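Local coordinates for protein genome packaging NTPase B204 (Sulfolobus turreted icosahedral virus 2, PDB 4KFU) that probably hydrolyses ATP to power the packaging of viral DNA, as a P-loop ATPase of the FtsK-HerA superfamily, at residues I38-L43 / Y68-D73; I101-Y106 / I134-R139. All blocks are in the same frame, centred on the assembly; numbering follows the deposited sequence.

Contact 1 (I38-L43 / Y68-D73) closes before contact 2 (I101-Y106 / I134-R139) opens, and their centres lie about 12 Å apart. Both belong to one mixed sheet. Its strands 68-72, 35-40, 98-102 and 131-137 are successive neighbours and run parallel. Contact 1 pairs the first two, nearer one border of the sheet. Contact 2 pairs the last two, near the centre of the chain. The middle strands join the contacts, through a probable hydrogen bond of 2.7 Å from Asp39 N to Ile101 O. The zinc site and the residues near the nucleotide thus lie at the same C-terminal edge of the parallel strands.

Contact 1 (I38-L43 / Y68-D73); sequences IDDHNL and YVVVYD. With ZN (zinc ion), chain L.
Asp39 and His41 on one segment and Asp73 on the other bind one zinc ion. Asp39 OD1 lies 2.4 Å and Asp39 OD2 2.3 Å from the zinc. His41 NE2 is 2.1 Å from the zinc. Asp73 OD2 is 2.0 Å from the zinc; CG anti to the backbone N (chi1 176°) carries it to the metal. That oxygen lies in the plane of the His41 ring, at its edge; ring and carboxylate are turned 58° apart. His108 NE2 completes the site. His41 ND1, across the ring from the zinc, bonds to Glu104 OE1, which would steady the ring.

Parallel strand pairing brings the ligands together: His41 and Asp73 run side by side, while Asp39 crosses Asp73, their carboxylates 35° apart. The ladder ends with Asp73 N to Asp40 O, 2.7 Å and nearly straight. Asp40 points to the opposite face from Asp39; OD1 accepts from Asn42 N in an Asx turn, and OD2 is held by Tyr50 N and Ser48 OG. Leu43 lays CD2 over one face of the Tyr72 ring, 3.8 Å from its centroid, a CH-pi contact. The whole is a zinc site at the C-terminal ends of adjacent parallel strands in a P-loop ATPase sheet.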
# COMPACT_ATOMS: atom_id res chain seq x y z
N ILE A 38 -2.72 -6.37 7.64
CA ILE A 38 -3.55 -5.42 6.89
C ILE A 38 -4.22 -4.37 7.78
O ILE A 38 -5.02 -4.71 8.67
CB ILE A 38 -4.66 -6.14 6.09
CG1 ILE A 38 -4.07 -7.25 5.21
CG2 ILE A 38 -5.45 -5.14 5.26
CD1 ILE A 38 -5.12 -8.09 4.48
N ASP A 39 -3.89 -3.11 7.52
CA ASP A 39 -4.52 -1.96 8.18
C ASP A 39 -5.75 -1.59 7.36
O ASP A 39 -5.64 -0.98 6.29
CB ASP A 39 -3.50 -0.80 8.25
CG ASP A 39 -4.08 0.49 8.83
OD1 ASP A 39 -5.13 0.47 9.50
OD2 ASP A 39 -3.49 1.57 8.60
N ASP A 40 -6.92 -1.98 7.86
CA ASP A 40 -8.20 -1.92 7.13
C ASP A 40 -9.09 -0.79 7.67
O ASP A 40 -9.35 -0.72 8.88
CB ASP A 40 -8.91 -3.27 7.28
CG ASP A 40 -10.07 -3.47 6.30
OD1 ASP A 40 -10.61 -2.49 5.73
OD2 ASP A 40 -10.47 -4.64 6.11
N HIS A 41 -9.57 0.08 6.79
CA HIS A 41 -10.38 1.21 7.22
C HIS A 41 -11.85 1.13 6.81
O HIS A 41 -12.65 1.99 7.18
CB HIS A 41 -9.76 2.52 6.70
CG HIS A 41 -8.31 2.66 7.07
ND1 HIS A 41 -7.29 2.31 6.21
CD2 HIS A 41 -7.72 3.08 8.21
CE1 HIS A 41 -6.12 2.53 6.81
NE2 HIS A 41 -6.36 2.99 8.03
N ASN A 42 -12.19 0.08 6.06
CA ASN A 42 -13.52 -0.03 5.46
C ASN A 42 -14.40 -1.09 6.11
O ASN A 42 -14.15 -2.30 5.95
CB ASN A 42 -13.39 -0.36 3.97
CG ASN A 42 -13.04 0.85 3.14
OD1 ASN A 42 -12.81 1.94 3.67
ND2 ASN A 42 -12.98 0.67 1.82
N LEU A 43 -15.44 -0.64 6.81
CA LEU A 43 -16.42 -1.55 7.40
C LEU A 43 -17.40 -2.09 6.36
O LEU A 43 -17.79 -1.38 5.43
CB LEU A 43 -17.19 -0.86 8.52
CG LEU A 43 -16.52 -0.83 9.89
CD1 LEU A 43 -17.47 -0.25 10.95
CD2 LEU A 43 -16.04 -2.23 10.28
N TYR A 68 -1.03 -14.25 9.74
CA TYR A 68 -1.78 -13.43 8.80
C TYR A 68 -2.85 -12.67 9.56
O TYR A 68 -3.77 -13.27 10.14
CB TYR A 68 -2.38 -14.30 7.69
CG TYR A 68 -1.31 -14.98 6.87
CD1 TYR A 68 -0.55 -14.27 5.94
CD2 TYR A 68 -1.01 -16.33 7.04
CE1 TYR A 68 0.44 -14.87 5.20
CE2 TYR A 68 -0.01 -16.95 6.30
CZ TYR A 68 0.70 -16.21 5.38
OH TYR A 68 1.70 -16.81 4.64
N VAL A 69 -2.73 -11.35 9.58
CA VAL A 69 -3.52 -10.55 10.50
C VAL A 69 -4.18 -9.33 9.85
O VAL A 69 -3.59 -8.65 8.99
CB VAL A 69 -2.68 -10.17 11.76
CG1 VAL A 69 -1.39 -9.51 11.36
CG2 VAL A 69 -3.47 -9.27 12.71
N VAL A 70 -5.41 -9.07 10.27
CA VAL A 70 -6.20 -7.97 9.76
C VAL A 70 -6.63 -7.10 10.93
O VAL A 70 -7.23 -7.60 11.90
CB VAL A 70 -7.45 -8.49 9.03
CG1 VAL A 70 -8.31 -7.34 8.53
CG2 VAL A 70 -7.05 -9.41 7.88
N VAL A 71 -6.32 -5.81 10.84
CA VAL A 71 -6.60 -4.86 11.90
C VAL A 71 -7.59 -3.83 11.38
O VAL A 71 -7.26 -3.05 10.49
CB VAL A 71 -5.31 -4.08 12.28
CG1 VAL A 71 -5.51 -3.34 13.59
CG2 VAL A 71 -4.11 -5.02 12.35
N TYR A 72 -8.81 -3.81 11.92
CA TYR A 72 -9.71 -2.72 11.57
C TYR A 72 -9.32 -1.46 12.33
O TYR A 72 -9.26 -1.46 13.56
CB TYR A 72 -11.17 -3.07 11.86
CG TYR A 72 -12.05 -1.85 11.68
CD1 TYR A 72 -12.30 -1.35 10.42
CD2 TYR A 72 -12.59 -1.18 12.78
CE1 TYR A 72 -13.09 -0.22 10.23
CE2 TYR A 72 -13.38 -0.05 12.61
CZ TYR A 72 -13.62 0.43 11.33
OH TYR A 72 -14.40 1.55 11.14
N ASP A 73 -9.07 -0.38 11.59
CA ASP A 73 -8.62 0.89 12.18
C ASP A 73 -9.75 1.90 12.29
O ASP A 73 -10.13 2.54 11.31
CB ASP A 73 -7.46 1.47 11.37
CG ASP A 73 -7.00 2.83 11.87
OD1 ASP A 73 -7.33 3.22 13.01
OD2 ASP A 73 -6.28 3.51 11.11
ZN ZN L . -5.06 2.83 9.63

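Contact 2 (I101-Y106 / I134-R139)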
# COMPACT_ATOMS: atom_id res chain seq x y z
N ILE A 101 0.23 -3.95 4.78
CA ILE A 101 -0.69 -3.50 3.75
C ILE A 101 -1.68 -2.47 4.28
O ILE A 101 -2.43 -2.73 5.23
CB ILE A 101 -1.50 -4.68 3.17
CG1 ILE A 101 -0.55 -5.82 2.75
CG2 ILE A 101 -2.36 -4.22 1.99
CD1 ILE A 101 -1.25 -6.98 2.03
N ILE A 102 -1.68 -1.30 3.65
CA ILE A 102 -2.50 -0.19 4.11
C ILE A 102 -3.41 0.28 3.01
O ILE A 102 -3.01 1.04 2.13
CB ILE A 102 -1.63 0.99 4.58
CG1 ILE A 102 -0.53 0.48 5.51
CG2 ILE A 102 -2.49 2.05 5.32
CD1 ILE A 102 0.14 1.57 6.28
N ASP A 103 -4.66 -0.19 3.03
CA ASP A 103 -5.64 0.31 2.07
C ASP A 103 -6.16 1.64 2.58
O ASP A 103 -6.09 1.91 3.80
CB ASP A 103 -6.77 -0.70 1.84
CG ASP A 103 -7.15 -0.82 0.35
OD1 ASP A 103 -7.00 0.19 -0.39
OD2 ASP A 103 -7.59 -1.92 -0.08
N GLU A 104 -6.62 2.50 1.67
CA GLU A 104 -6.99 3.87 2.03
C GLU A 104 -5.86 4.57 2.79
O GLU A 104 -6.08 5.14 3.87
CB GLU A 104 -8.29 3.87 2.86
CG GLU A 104 -9.46 3.07 2.24
CD GLU A 104 -9.52 1.60 2.68
OE1 GLU A 104 -8.98 1.24 3.76
OE2 GLU A 104 -10.13 0.78 1.94
N ALA A 105 -4.65 4.52 2.24
CA ALA A 105 -3.47 5.02 2.94
C ALA A 105 -3.45 6.52 3.21
O ALA A 105 -2.56 7.00 3.91
CB ALA A 105 -2.18 4.58 2.24
N TYR A 106 -4.39 7.28 2.66
CA TYR A 106 -4.43 8.72 2.92
C TYR A 106 -4.74 9.05 4.38
O TYR A 106 -4.56 10.18 4.81
CB TYR A 106 -5.43 9.43 2.00
CG TYR A 106 -6.82 8.88 2.06
CD1 TYR A 106 -7.71 9.27 3.06
CD2 TYR A 106 -7.26 7.95 1.13
CE1 TYR A 106 -9.00 8.75 3.13
CE2 TYR A 106 -8.54 7.42 1.17
CZ TYR A 106 -9.41 7.83 2.17
OH TYR A 106 -10.68 7.29 2.20
N ILE A 134 2.67 -2.02 1.30
CA ILE A 134 1.80 -1.78 0.15
C ILE A 134 0.84 -0.67 0.54
O ILE A 134 0.09 -0.79 1.52
CB ILE A 134 1.02 -3.02 -0.26
CG1 ILE A 134 2.00 -4.11 -0.68
CG2 ILE A 134 0.12 -2.68 -1.46
CD1 ILE A 134 1.37 -5.43 -0.97
N LEU A 135 0.90 0.44 -0.19
CA LEU A 135 0.07 1.59 0.10
C LEU A 135 -0.88 1.83 -1.06
O LEU A 135 -0.47 1.78 -2.22
CB LEU A 135 0.91 2.85 0.32
CG LEU A 135 1.95 2.81 1.44
CD1 LEU A 135 2.68 4.14 1.50
CD2 LEU A 135 1.30 2.47 2.79
N SER A 136 -2.14 2.10 -0.75
CA SER A 136 -3.16 2.24 -1.78
C SER A 136 -3.93 3.54 -1.58
O SER A 136 -4.30 3.87 -0.44
CB SER A 136 -4.11 1.04 -1.70
OG SER A 136 -5.28 1.26 -2.44
N THR A 137 -4.18 4.26 -2.66
CA THR A 137 -4.98 5.49 -2.58
C THR A 137 -5.71 5.76 -3.87
O THR A 137 -5.43 5.12 -4.89
CB THR A 137 -4.11 6.71 -2.23
OG1 THR A 137 -4.96 7.74 -1.70
CG2 THR A 137 -3.36 7.22 -3.47
N GLN A 138 -6.65 6.71 -3.83
CA GLN A 138 -7.55 6.93 -4.97
C GLN A 138 -7.01 7.94 -5.99
O GLN A 138 -7.11 7.71 -7.18
CB GLN A 138 -8.94 7.37 -4.48
CG GLN A 138 -9.50 6.48 -3.36
CD GLN A 138 -10.90 5.95 -3.63
OE1 GLN A 138 -11.12 4.73 -3.69
NE2 GLN A 138 -11.86 6.86 -3.77
N ARG A 139 -6.46 9.05 -5.51
CA ARG A 139 -5.86 10.07 -6.38
C ARG A 139 -4.39 10.22 -6.02
O ARG A 139 -4.03 10.09 -4.85
CB ARG A 139 -6.58 11.42 -6.23
CG ARG A 139 -8.11 11.38 -6.38
CD ARG A 139 -8.58 11.68 -7.80
NE ARG A 139 -10.04 11.59 -7.93
CZ ARG A 139 -10.84 12.58 -8.35
NH1 ARG A 139 -10.34 13.76 -8.68
NH2 ARG A 139 -12.15 12.37 -8.44
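Ile102 and Leu135 form the apolar centre, side by side on one face of the sheet. With CG anti to the carbonyl carbon (chi1 -59°), Leu135 lays CD2 along the Ile102 side chain. Leu135 CD2 is 3.7 Å from Ile102 CB and also meets CG1 and CD1. Ala105 CB packs against Leu135 CB at 4.0 Å. On the other face Ile101 and Ile134 touch more loosely, CG1 to CD1.

The parallel ladder follows, with Ile102 N to Ile134 O at 2.8 Å. Ser136 N to Ile102 O is longer and more bent. After the strand ends, Ala105 N binds Ser136 O at 2.8 Å, tying the loop to the neighbouring strand.

Asp103 OD1 marks the polar edge. Ser136 OG reaches Asp103 OD1 at 2.9 Å from above the carboxylate plane. Glu104 N bonds, at a bent angle, to the anti lone pair of Asp103 OD1. Asp103 OD2 is held by Tyr50 OH and Ser18 OG. With partners on both oxygens, the carboxylate is probably held in its orientation. The nearest atom of this side chain is about 4 Å from a bound magnesium ion. An Asp-Glu pair just after a hydrophobic strand, beside the P-loop, is consistent with the Walker B motif.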